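Local coordinates for Endonuclease/exonuclease/phosphatase (Leptotrichia buccalis C-1013-b, PDB 3TEB), which probably acts as a magnesium-dependent nuclease or phosphoesterase of the endonuclease/exonuclease/phosphatase family, with a DNase I-like fold, at residues D36-M47 and K90-H101. Residues are numbered along the deposited sequence; the frame is centred on the assembly and turned at random.
With MG (magnesium ion), chain C.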
loop_
_atom_site.group_PDB
_atom_site.type_symbol
_atom_site.label_atom_id
_atom_site.label_comp_id
_atom_site.label_asym_id
_atom_site.label_seq_id
_atom_site.Cartn_x
_atom_site.Cartn_y
_atom_site.Cartn_z
ATOM N N ASP A 36 -10.640 -6.751 -3.956
ATOM C CA ASP A 36 -10.899 -5.853 -5.062
ATOM C C ASP A 36 -9.658 -5.058 -5.401
ATOM O O ASP A 36 -9.362 -4.824 -6.576
ATOM C CB ASP A 36 -12.033 -4.892 -4.732
ATOM C CG ASP A 36 -13.359 -5.598 -4.545
ATOM O OD1 ASP A 36 -14.188 -5.552 -5.483
ATOM O OD2 ASP A 36 -13.571 -6.206 -3.469
ATOM N N VAL A 37 -8.934 -4.630 -4.374
ATOM C CA VAL A 37 -7.754 -3.790 -4.577
ATOM C C VAL A 37 -6.637 -4.169 -3.604
ATOM O O VAL A 37 -6.858 -4.215 -2.398
ATOM C CB VAL A 37 -8.106 -2.288 -4.409
ATOM C CG1 VAL A 37 -6.847 -1.427 -4.410
ATOM C CG2 VAL A 37 -9.084 -1.831 -5.487
ATOM N N ILE A 38 -5.445 -4.442 -4.128
ATOM C CA ILE A 38 -4.279 -4.674 -3.282
ATOM C C ILE A 38 -3.283 -3.535 -3.444
ATOM O O ILE A 38 -2.860 -3.229 -4.566
ATOM C CB ILE A 38 -3.587 -5.992 -3.613
ATOM C CG1 ILE A 38 -4.511 -7.183 -3.341
ATOM C CG2 ILE A 38 -2.317 -6.137 -2.788
ATOM C CD1 ILE A 38 -5.201 -7.724 -4.568
ATOM N N ALA A 39 -2.923 -2.893 -2.335
ATOM C CA ALA A 39 -1.919 -1.832 -2.371
ATOM C C ALA A 39 -0.617 -2.366 -1.775
ATOM O O ALA A 39 -0.620 -2.961 -0.707
ATOM C CB ALA A 39 -2.407 -0.596 -1.626
HETATM N N MSE A 40 0.494 -2.178 -2.477
HETATM C CA MSE A 40 1.780 -2.726 -2.050
HETATM C C MSE A 40 2.878 -1.678 -2.054
HETATM O O MSE A 40 2.953 -0.842 -2.977
HETATM C CB MSE A 40 2.179 -3.872 -2.954
HETATM C CG MSE A 40 1.390 -5.118 -2.699
HETATM SE SE MSE A 40 1.929 -6.513 -3.933
HETATM C CE MSE A 40 1.262 -5.689 -5.571
ATOM N N GLN A 41 3.717 -1.727 -1.019
ATOM C CA GLN A 41 4.881 -0.861 -0.914
ATOM C C GLN A 41 6.157 -1.690 -0.820
ATOM O O GLN A 41 6.119 -2.904 -0.561
ATOM C CB GLN A 41 4.766 0.069 0.291
ATOM C CG GLN A 41 3.469 0.854 0.367
ATOM C CD GLN A 41 2.309 0.015 0.882
ATOM O OE1 GLN A 41 2.472 -0.784 1.813
ATOM N NE2 GLN A 41 1.133 0.181 0.275
ATOM N N GLU A 42 7.292 -1.018 -1.001
ATOM C CA GLU A 42 8.606 -1.674 -1.038
ATOM C C GLU A 42 8.542 -2.838 -2.049
ATOM O O GLU A 42 8.882 -3.967 -1.741
ATOM C CB GLU A 42 9.118 -2.105 0.374
ATOM C CG GLU A 42 9.372 -0.954 1.400
ATOM C CD GLU A 42 10.308 -1.337 2.588
ATOM O OE1 GLU A 42 11.510 -1.631 2.367
ATOM O OE2 GLU A 42 9.868 -1.318 3.766
ATOM N N VAL A 43 8.062 -2.547 -3.250
ATOM C CA VAL A 43 8.025 -3.524 -4.331
ATOM C C VAL A 43 9.273 -3.297 -5.158
ATOM O O VAL A 43 9.460 -2.208 -5.693
ATOM C CB VAL A 43 6.774 -3.343 -5.219
ATOM C CG1 VAL A 43 6.864 -4.206 -6.448
ATOM C CG2 VAL A 43 5.521 -3.684 -4.443
ATOM N N ASN A 44 10.126 -4.314 -5.262
ATOM C CA ASN A 44 11.454 -4.141 -5.870
ATOM C C ASN A 44 11.650 -4.922 -7.154
ATOM O O ASN A 44 11.021 -5.962 -7.378
ATOM C CB ASN A 44 12.572 -4.527 -4.885
ATOM C CG ASN A 44 12.522 -3.744 -3.575
ATOM O OD1 ASN A 44 12.447 -2.519 -3.573
ATOM N ND2 ASN A 44 12.579 -4.456 -2.454
ATOM N N GLN A 45 12.537 -4.401 -7.990
ATOM C CA GLN A 45 13.048 -5.127 -9.148
ATOM C C GLN A 45 14.533 -4.810 -9.346
ATOM O O GLN A 45 15.024 -3.755 -8.932
ATOM C CB GLN A 45 12.261 -4.764 -10.401
ATOM C CG GLN A 45 12.501 -3.338 -10.914
ATOM C CD GLN A 45 11.615 -2.968 -12.093
ATOM O OE1 GLN A 45 10.690 -3.704 -12.456
ATOM N NE2 GLN A 45 11.900 -1.825 -12.698
ATOM N N LEU A 46 15.247 -5.729 -9.979
ATOM C CA LEU A 46 16.667 -5.533 -10.233
ATOM C C LEU A 46 16.902 -4.553 -11.367
ATOM O O LEU A 46 16.432 -4.776 -12.477
ATOM C CB LEU A 46 17.314 -6.861 -10.583
ATOM C CG LEU A 46 17.652 -7.745 -9.401
ATOM C CD1 LEU A 46 17.743 -9.197 -9.854
ATOM C CD2 LEU A 46 18.954 -7.287 -8.779
HETATM N N MSE A 47 17.654 -3.490 -11.096
HETATM C CA MSE A 47 17.944 -2.483 -12.111
HETATM C C MSE A 47 18.513 -3.083 -13.379
HETATM O O MSE A 47 18.369 -2.516 -14.467
HETATM C CB MSE A 47 18.971 -1.489 -11.613
HETATM C CG MSE A 47 18.641 -0.784 -10.339
HETATM SE SE MSE A 47 20.112 0.428 -10.026
HETATM C CE MSE A 47 21.636 -0.800 -10.227
ATOM N N LYS A 90 21.012 -3.349 -5.479
ATOM C CA LYS A 90 20.822 -2.861 -6.829
ATOM C C LYS A 90 19.361 -3.010 -7.252
ATOM O O LYS A 90 19.070 -3.467 -8.358
ATOM C CB LYS A 90 21.746 -3.603 -7.801
ATOM C CG LYS A 90 23.221 -3.194 -7.728
ATOM C CD LYS A 90 24.011 -3.816 -8.869
ATOM C CE LYS A 90 25.334 -3.112 -9.118
ATOM N NZ LYS A 90 26.514 -3.936 -8.688
ATOM N N TYR A 91 18.444 -2.621 -6.366
ATOM C CA TYR A 91 17.019 -2.645 -6.680
ATOM C C TYR A 91 16.430 -1.265 -7.012
ATOM O O TYR A 91 16.901 -0.233 -6.524
ATOM C CB TYR A 91 16.218 -3.233 -5.519
ATOM C CG TYR A 91 16.481 -4.676 -5.236
ATOM C CD1 TYR A 91 16.213 -5.656 -6.187
ATOM C CD2 TYR A 91 16.971 -5.075 -4.005
ATOM C CE1 TYR A 91 16.457 -7.005 -5.920
ATOM C CE2 TYR A 91 17.216 -6.407 -3.727
ATOM C CZ TYR A 91 16.958 -7.371 -4.686
ATOM O OH TYR A 91 17.200 -8.701 -4.396
ATOM N N ASN A 92 15.395 -1.265 -7.846
ATOM C CA ASN A 92 14.495 -0.136 -7.927
ATOM C C ASN A 92 13.406 -0.373 -6.893
ATOM O O ASN A 92 12.825 -1.465 -6.826
ATOM C CB ASN A 92 13.861 -0.010 -9.322
ATOM C CG ASN A 92 14.882 0.262 -10.438
ATOM O OD1 ASN A 92 14.703 -0.218 -11.567
ATOM N ND2 ASN A 92 15.938 1.036 -10.140
ATOM N N GLU A 93 13.139 0.633 -6.073
ATOM C CA GLU A 93 12.078 0.531 -5.079
ATOM C C GLU A 93 10.861 1.301 -5.566
ATOM O O GLU A 93 10.989 2.429 -6.037
ATOM C CB GLU A 93 12.552 1.070 -3.726
ATOM C CG GLU A 93 11.666 0.642 -2.564
ATOM C CD GLU A 93 12.260 0.953 -1.180
ATOM O OE1 GLU A 93 11.604 1.720 -0.409
ATOM O OE2 GLU A 93 13.366 0.431 -0.859
ATOM N N GLY A 94 9.686 0.703 -5.463
ATOM C CA GLY A 94 8.489 1.368 -5.926
ATOM C C GLY A 94 7.270 0.919 -5.168
ATOM O O GLY A 94 7.377 0.247 -4.149
ATOM N N VAL A 95 6.101 1.301 -5.660
ATOM C CA VAL A 95 4.853 0.881 -5.052
ATOM C C VAL A 95 4.018 0.304 -6.153
ATOM O O VAL A 95 4.299 0.551 -7.324
ATOM C CB VAL A 95 4.098 2.053 -4.390
ATOM C CG1 VAL A 95 4.787 2.477 -3.101
ATOM C CG2 VAL A 95 3.985 3.229 -5.332
ATOM N N ALA A 96 3.007 -0.477 -5.795
ATOM C CA ALA A 96 2.125 -1.025 -6.810
ATOM C C ALA A 96 0.692 -1.119 -6.329
ATOM O O ALA A 96 0.409 -0.949 -5.140
ATOM C CB ALA A 96 2.618 -2.358 -7.282
ATOM N N VAL A 97 -0.215 -1.350 -7.270
ATOM C CA VAL A 97 -1.601 -1.647 -6.961
ATOM C C VAL A 97 -1.994 -2.802 -7.857
ATOM O O VAL A 97 -1.715 -2.783 -9.052
ATOM C CB VAL A 97 -2.531 -0.459 -7.292
ATOM C CG1 VAL A 97 -3.972 -0.837 -7.034
ATOM C CG2 VAL A 97 -2.167 0.782 -6.493
ATOM N N ILE A 98 -2.616 -3.820 -7.288
ATOM C CA ILE A 98 -3.230 -4.872 -8.097
ATOM C C ILE A 98 -4.744 -4.716 -8.009
ATOM O O ILE A 98 -5.268 -4.313 -6.962
ATOM C CB ILE A 98 -2.885 -6.281 -7.585
ATOM C CG1 ILE A 98 -1.366 -6.488 -7.460
ATOM C CG2 ILE A 98 -3.520 -7.336 -8.471
ATOM C CD1 ILE A 98 -0.609 -6.611 -8.772
ATOM N N THR A 99 -5.458 -5.027 -9.086
ATOM C CA THR A 99 -6.906 -4.918 -9.023
ATOM C C THR A 99 -7.655 -5.924 -9.864
ATOM O O THR A 99 -7.197 -6.310 -10.932
ATOM C CB THR A 99 -7.419 -3.449 -9.253
ATOM O OG1 THR A 99 -8.848 -3.422 -9.125
ATOM C CG2 THR A 99 -6.993 -2.875 -10.602
ATOM N N ARG A 100 -8.807 -6.331 -9.334
ATOM C CA ARG A 100 -9.798 -7.178 -9.991
ATOM C C ARG A 100 -10.595 -6.412 -11.040
ATOM O O ARG A 100 -11.172 -7.019 -11.956
ATOM C CB ARG A 100 -10.800 -7.642 -8.952
ATOM C CG ARG A 100 -10.794 -9.079 -8.623
ATOM C CD ARG A 100 -11.692 -9.328 -7.426
ATOM N NE ARG A 100 -13.095 -9.045 -7.726
ATOM C CZ ARG A 100 -14.049 -8.847 -6.817
ATOM N NH1 ARG A 100 -13.776 -8.898 -5.522
ATOM N NH2 ARG A 100 -15.289 -8.579 -7.206
ATOM N N HIS A 101 -10.651 -5.088 -10.873
ATOM C CA HIS A 101 -11.468 -4.206 -11.696
ATOM C C HIS A 101 -10.685 -3.505 -12.776
ATOM O O HIS A 101 -9.522 -3.185 -12.592
ATOM C CB HIS A 101 -12.086 -3.128 -10.825
ATOM C CG HIS A 101 -12.931 -3.663 -9.718
ATOM N ND1 HIS A 101 -14.171 -4.224 -9.935
ATOM C CD2 HIS A 101 -12.715 -3.725 -8.385
ATOM C CE1 HIS A 101 -14.683 -4.611 -8.779
ATOM N NE2 HIS A 101 -13.816 -4.323 -7.823
HETATM MG MG MG C . 10.895 -1.885 5.114
HETATM O O HOH W 1 -14.789 -8.031 -2.492
HETATM O O HOH W 2 7.874 1.604 -1.345
HETATM O O HOH W 3 14.945 -1.691 -2.288
#
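With its CG beside the backbone N (chi1 -65°), Asp-36 meets His-101, whose own chi1 of -58° likewise sets the imidazole beside its backbone N. His-101 NE2 donates to the anti lone pair of Asp-36 OD1 at 2.7 Å, ring and carboxylate lying nearly coplanar, 17° apart. The same oxygen sits over one face of the Arg-100 guanidinium, a purely electrostatic salt bridge, while Arg-100 NH1 bonds to the Gln-34 carbonyl. Asp-36 O accepts from both Thr-99 OG1, at 3.0 Å, and Arg-100 N. With an alanine here, His-101 NE2 would probably lose its acceptor and the Arg-100 guanidinium a countercharge.

Beyond this polar end the strands pair antiparallel, and beta-branched Ile-38 and Ile-98 lie side by side, CB to CB 4.0 Å. The long, unbranched selenomethionine Met-40, bent at its last torsion, reaches CE across to Ile-98 beneath helix 61-69. Glu-42 and Val-43 together face Gly-94 in a G1 beta bulge; strand 37-46 turns a corner at Glu-42, whose OE2 binds magnesium and accepts from Asn-10 ND2. Asp-256, another magnesium-binding carboxylate, lies close by. Glu-93 OE2 approaches Glu-42 OE1 to 4.3 Å, a concentration of negative charge that the cation probably helps offset.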